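Local coordinates for geobacter metallireducens SMUG1 (Geobacter metallireducens, PDB 5H9I), which belongs to the uracil DNA glycosylase superfamily as a SMUG1-type member and holds xanthine in its pocket in this crystal structure, at residues Asn32-Tyr44 with Pro62-Phe74. Numbering follows the deposited sequence.
Sequences NPLLYAREPHVAY and PGPWGMAQTGVPF. With XAN (xanthine), chain B.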
loop_
_atom_site.group_PDB
_atom_site.type_symbol
_atom_site.label_atom_id
_atom_site.label_comp_id
_atom_site.label_asym_id
_atom_site.label_seq_id
_atom_site.Cartn_x
_atom_site.Cartn_y
_atom_site.Cartn_z
ATOM N N ASN A 32 -11.587 1.845 -5.572
ATOM C CA ASN A 32 -10.292 2.353 -6.084
ATOM C C ASN A 32 -9.973 3.756 -5.528
ATOM O O ASN A 32 -10.355 4.802 -6.066
ATOM C CB ASN A 32 -10.285 2.373 -7.574
ATOM C CG ASN A 32 -8.930 2.681 -8.121
ATOM O OD1 ASN A 32 -7.998 2.948 -7.342
ATOM N ND2 ASN A 32 -8.808 2.482 -9.440
ATOM N N PRO A 33 -9.268 3.799 -4.372
ATOM C CA PRO A 33 -8.930 5.037 -3.689
ATOM C C PRO A 33 -8.041 5.941 -4.598
ATOM O O PRO A 33 -7.928 7.134 -4.301
ATOM C CB PRO A 33 -8.272 4.626 -2.374
ATOM C CG PRO A 33 -8.149 3.209 -2.513
ATOM C CD PRO A 33 -8.921 2.603 -3.572
ATOM N N LEU A 34 -7.416 5.366 -5.629
ATOM C CA LEU A 34 -6.647 6.208 -6.546
ATOM C C LEU A 34 -7.536 7.154 -7.228
ATOM O O LEU A 34 -7.075 8.227 -7.687
ATOM C CB LEU A 34 -5.885 5.375 -7.595
ATOM C CG LEU A 34 -4.960 4.332 -7.107
ATOM C CD1 LEU A 34 -4.144 3.653 -8.199
ATOM C CD2 LEU A 34 -3.999 4.865 -6.022
ATOM N N LEU A 35 -8.826 6.839 -7.318
ATOM C CA LEU A 35 -9.806 7.711 -7.953
ATOM C C LEU A 35 -10.570 8.560 -6.970
ATOM O O LEU A 35 -10.738 9.759 -7.182
ATOM C CB LEU A 35 -10.745 6.863 -8.794
ATOM C CG LEU A 35 -10.160 5.954 -9.830
ATOM C CD1 LEU A 35 -11.213 5.130 -10.599
ATOM C CD2 LEU A 35 -9.395 6.760 -10.820
ATOM N N TYR A 36 -11.059 7.989 -5.888
ATOM C CA TYR A 36 -11.872 8.747 -4.958
ATOM C C TYR A 36 -11.146 9.474 -3.834
ATOM O O TYR A 36 -11.690 10.290 -3.193
ATOM C CB TYR A 36 -13.017 7.866 -4.407
ATOM C CG TYR A 36 -12.634 6.733 -3.505
ATOM C CD1 TYR A 36 -12.269 6.976 -2.212
ATOM C CD2 TYR A 36 -12.696 5.447 -3.926
ATOM C CE1 TYR A 36 -11.954 5.953 -1.374
ATOM C CE2 TYR A 36 -12.400 4.414 -3.086
ATOM C CZ TYR A 36 -12.008 4.672 -1.817
ATOM O OH TYR A 36 -11.729 3.659 -0.990
ATOM N N ALA A 37 -9.873 9.145 -3.665
ATOM C CA ALA A 37 -9.032 9.816 -2.681
ATOM C C ALA A 37 -7.747 10.280 -3.355
ATOM O O ALA A 37 -6.696 10.170 -2.831
ATOM C CB ALA A 37 -8.710 8.897 -1.516
ATOM N N ARG A 38 -7.922 10.832 -4.533
ATOM C CA ARG A 38 -6.803 11.208 -5.361
ATOM C C ARG A 38 -5.966 12.354 -4.786
ATOM O O ARG A 38 -4.811 12.289 -4.812
ATOM C CB ARG A 38 -7.266 11.493 -6.799
ATOM C CG ARG A 38 -6.074 11.793 -7.714
ATOM C CD ARG A 38 -6.270 11.665 -9.221
ATOM N NE ARG A 38 -4.993 11.771 -9.953
ATOM C CZ ARG A 38 -4.350 12.910 -10.147
ATOM N NH1 ARG A 38 -4.865 14.023 -9.683
ATOM N NH2 ARG A 38 -3.197 12.950 -10.796
ATOM N N GLU A 39 -6.616 13.352 -4.228
ATOM C CA GLU A 39 -5.908 14.515 -3.718
ATOM C C GLU A 39 -5.007 14.106 -2.569
ATOM O O GLU A 39 -3.811 14.394 -2.579
ATOM C CB GLU A 39 -6.794 15.756 -3.412
ATOM C CG GLU A 39 -7.315 16.271 -4.721
ATOM C CD GLU A 39 -8.133 17.530 -4.603
ATOM O OE1 GLU A 39 -8.552 17.810 -3.489
ATOM O OE2 GLU A 39 -8.193 18.170 -5.681
ATOM N N PRO A 40 -5.530 13.367 -1.577
ATOM C CA PRO A 40 -4.597 12.991 -0.483
ATOM C C PRO A 40 -3.538 11.955 -0.956
ATOM O O PRO A 40 -2.382 11.998 -0.498
ATOM C CB PRO A 40 -5.476 12.458 0.609
ATOM C CG PRO A 40 -6.811 12.260 -0.061
ATOM C CD PRO A 40 -6.943 13.192 -1.185
ATOM N N HIS A 41 -3.918 11.088 -1.881
ATOM C CA HIS A 41 -2.922 10.123 -2.402
ATOM C C HIS A 41 -1.783 10.847 -3.128
ATOM O O HIS A 41 -0.623 10.556 -2.873
ATOM C CB HIS A 41 -3.619 9.184 -3.339
ATOM C CG HIS A 41 -2.710 8.139 -3.912
ATOM N ND1 HIS A 41 -2.177 7.103 -3.136
ATOM C CD2 HIS A 41 -2.147 8.001 -5.125
ATOM C CE1 HIS A 41 -1.381 6.377 -3.898
ATOM N NE2 HIS A 41 -1.337 6.900 -5.102
ATOM N N VAL A 42 -2.125 11.771 -4.026
ATOM C CA VAL A 42 -1.081 12.518 -4.707
ATOM C C VAL A 42 -0.282 13.400 -3.762
ATOM O O VAL A 42 0.906 13.618 -3.993
ATOM C CB VAL A 42 -1.727 13.276 -5.912
ATOM C CG1 VAL A 42 -0.713 14.209 -6.540
ATOM C CG2 VAL A 42 -2.245 12.274 -6.948
ATOM N N ALA A 43 -0.915 13.977 -2.727
ATOM C CA ALA A 43 -0.170 14.628 -1.696
ATOM C C ALA A 43 0.942 13.740 -1.094
ATOM O O ALA A 43 2.066 14.153 -0.933
ATOM C CB ALA A 43 -1.090 15.202 -0.593
ATOM N N TYR A 44 0.541 12.522 -0.780
ATOM C CA TYR A 44 1.515 11.605 -0.164
ATOM C C TYR A 44 2.610 11.277 -1.194
ATOM O O TYR A 44 3.806 11.353 -0.869
ATOM C CB TYR A 44 0.760 10.307 0.212
ATOM C CG TYR A 44 1.646 9.141 0.611
ATOM C CD1 TYR A 44 2.381 9.201 1.779
ATOM C CD2 TYR A 44 1.735 8.026 -0.211
ATOM C CE1 TYR A 44 3.211 8.145 2.187
ATOM C CE2 TYR A 44 2.595 6.970 0.194
ATOM C CZ TYR A 44 3.312 7.076 1.372
ATOM O OH TYR A 44 4.189 6.057 1.709
ATOM N N PRO A 62 -5.324 -2.183 0.241
ATOM C CA PRO A 62 -5.839 -1.376 1.350
ATOM C C PRO A 62 -6.641 -2.096 2.395
ATOM O O PRO A 62 -7.320 -3.111 2.076
ATOM C CB PRO A 62 -6.797 -0.435 0.640
ATOM C CG PRO A 62 -6.185 -0.218 -0.755
ATOM C CD PRO A 62 -5.693 -1.620 -1.075
ATOM N N GLY A 63 -6.547 -1.650 3.640
ATOM C CA GLY A 63 -7.538 -2.059 4.631
ATOM C C GLY A 63 -8.653 -1.070 4.520
ATOM O O GLY A 63 -8.535 0.115 4.142
ATOM N N PRO A 64 -9.851 -1.569 4.844
ATOM C CA PRO A 64 -11.030 -0.694 4.787
ATOM C C PRO A 64 -10.993 0.576 5.575
ATOM O O PRO A 64 -11.684 1.564 5.213
ATOM C CB PRO A 64 -12.162 -1.652 5.329
ATOM C CG PRO A 64 -11.383 -2.588 6.188
ATOM C CD PRO A 64 -10.155 -2.888 5.375
ATOM N N TRP A 65 -10.238 0.647 6.687
ATOM C CA TRP A 65 -10.244 1.782 7.554
ATOM C C TRP A 65 -8.976 2.643 7.475
ATOM O O TRP A 65 -8.888 3.661 8.130
ATOM C CB TRP A 65 -10.485 1.394 9.057
ATOM C CG TRP A 65 -11.517 0.307 9.272
ATOM C CD1 TRP A 65 -11.337 -0.896 9.913
ATOM C CD2 TRP A 65 -12.837 0.291 8.754
ATOM N NE1 TRP A 65 -12.477 -1.651 9.816
ATOM C CE2 TRP A 65 -13.425 -0.918 9.154
ATOM C CE3 TRP A 65 -13.581 1.221 8.084
ATOM C CZ2 TRP A 65 -14.716 -1.257 8.841
ATOM C CZ3 TRP A 65 -14.909 0.861 7.734
ATOM C CH2 TRP A 65 -15.419 -0.374 8.151
ATOM N N GLY A 66 -8.132 2.235 6.509
ATOM C CA GLY A 66 -6.845 2.918 6.341
ATOM C C GLY A 66 -6.762 3.562 4.978
ATOM O O GLY A 66 -7.401 4.580 4.744
ATOM N N MET A 67 -6.058 2.890 4.069
ATOM C CA MET A 67 -5.873 3.481 2.705
ATOM C C MET A 67 -7.267 3.674 1.994
ATOM O O MET A 67 -7.422 4.576 1.211
ATOM C CB MET A 67 -4.940 2.650 1.832
ATOM C CG MET A 67 -4.821 3.250 0.505
ATOM S SD MET A 67 -3.398 2.620 -0.397
ATOM C CE MET A 67 -3.570 3.380 -2.008
ATOM N N ALA A 68 -8.238 2.786 2.320
ATOM C CA ALA A 68 -9.586 2.945 1.634
ATOM C C ALA A 68 -10.211 4.207 2.078
ATOM O O ALA A 68 -11.217 4.626 1.427
ATOM C CB ALA A 68 -10.439 1.755 1.915
ATOM N N GLN A 69 -9.822 4.832 3.193
ATOM C CA GLN A 69 -10.325 6.064 3.730
ATOM C C GLN A 69 -9.482 7.264 3.366
ATOM O O GLN A 69 -9.991 8.380 3.122
ATOM C CB GLN A 69 -10.537 6.049 5.236
ATOM C CG GLN A 69 -11.335 4.878 5.757
ATOM C CD GLN A 69 -12.850 4.961 5.443
ATOM O OE1 GLN A 69 -13.363 6.074 5.412
ATOM N NE2 GLN A 69 -13.458 3.888 5.186
ATOM N N THR A 70 -8.136 7.106 3.391
ATOM C CA THR A 70 -7.258 8.267 3.339
ATOM C C THR A 70 -6.501 8.343 2.044
ATOM O O THR A 70 -5.823 9.380 1.785
ATOM C CB THR A 70 -6.242 8.159 4.530
ATOM O OG1 THR A 70 -5.427 7.022 4.346
ATOM C CG2 THR A 70 -6.882 8.266 5.863
ATOM N N GLY A 71 -6.385 7.278 1.255
ATOM C CA GLY A 71 -5.539 7.245 0.054
ATOM C C GLY A 71 -4.067 6.977 0.342
ATOM O O GLY A 71 -3.327 6.932 -0.652
ATOM N N VAL A 72 -3.703 6.749 1.588
ATOM C CA VAL A 72 -2.335 6.534 1.943
ATOM C C VAL A 72 -2.083 5.144 2.359
ATOM O O VAL A 72 -2.914 4.617 3.127
ATOM C CB VAL A 72 -1.955 7.478 3.039
ATOM C CG1 VAL A 72 -0.537 7.214 3.553
ATOM C CG2 VAL A 72 -2.090 8.942 2.596
ATOM N N PRO A 73 -1.087 4.405 1.842
ATOM C CA PRO A 73 -0.827 3.020 2.306
ATOM C C PRO A 73 -0.701 2.930 3.829
ATOM O O PRO A 73 -0.116 3.779 4.485
ATOM C CB PRO A 73 0.515 2.621 1.644
ATOM C CG PRO A 73 0.688 3.651 0.567
ATOM C CD PRO A 73 -0.052 4.902 0.926
ATOM N N PHE A 74 -1.370 1.876 4.352
ATOM C CA PHE A 74 -1.440 1.689 5.841
ATOM C C PHE A 74 -1.914 2.929 6.549
ATOM O O PHE A 74 -1.572 3.204 7.657
ATOM C CB PHE A 74 -0.038 1.236 6.364
ATOM C CG PHE A 74 0.377 -0.150 5.901
ATOM C CD1 PHE A 74 -0.031 -1.292 6.638
ATOM C CD2 PHE A 74 1.118 -0.310 4.759
ATOM C CE1 PHE A 74 0.415 -2.510 6.231
ATOM C CE2 PHE A 74 1.545 -1.541 4.360
ATOM C CZ PHE A 74 1.187 -2.609 5.104
HETATM N N9 XAN B . -3.503 -2.511 6.267
HETATM C C4 XAN B . -2.960 -2.235 5.114
HETATM N N3 XAN B . -2.822 -1.132 4.383
HETATM C C2 XAN B . -2.232 -1.185 3.274
HETATM O O2 XAN B . -2.167 -0.184 2.609
HETATM N N1 XAN B . -1.655 -2.300 2.803
HETATM C C6 XAN B . -1.692 -3.438 3.427
HETATM O O6 XAN B . -1.217 -4.486 2.977
HETATM C C5 XAN B . -2.401 -3.466 4.630
HETATM N N7 XAN B . -2.652 -4.419 5.516
HETATM C C8 XAN B . -3.313 -3.840 6.506
#
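Two side-chain hydrogen bonds from the helical segment 32-44, donated by H41 and Y36, reach the backbone carbonyls of A68, within the short helix 67-70, and G71, just after it. H41 ND1 donates its N-H to G71 O at 2.7 Å; the acceptor lies almost in the imidazole plane and the N-H meets it at 157°. The ring gets there because CG stands anti to the backbone N (chi1 -179°). With NE2 bonded to S11 OG, both ring nitrogens are engaged and the ring's rotation is fixed, while L34 CD2 sits over one face. The phenol of Y36 reaches A68 O, OH to O 2.7 Å, in the carbonyl plane and on a lone pair.

Beside the H41 bond the backbones come close, the CA atoms of H41 and G71 lying 4.6 Å apart. G71, with positive phi (82°) and no side chain, lets the two backbones come this close. A37 CB rests 3.9 Å from G71 CA, and P33 lays its ring beside P62 and M67, CB 3.7 Å from M67 O. The extended side chain of M67 brings CE near L34 CD2 and H41.

Farther along helix 38-48, Y44 packs on the loop residues V72 and P73. V72 CG1 makes a CH-pi contact over one face of the phenol ring, 4.1 Å from its centroid, and P73 CD comes to 3.4 Å from Y44 CE2. The hydroxyl of Y44 is hydrogen-bonded to V137 O in the parallel sheet.

Xanthine lies over one face of the ring of F74, directly after P73, and F74 donates its backbone N-H to XAN O2, N to O2 2.8 Å. Helix 38-48 thus backs the segment that carries G63, P73 and F74, part of the xanthine pocket in this UDG-like fold.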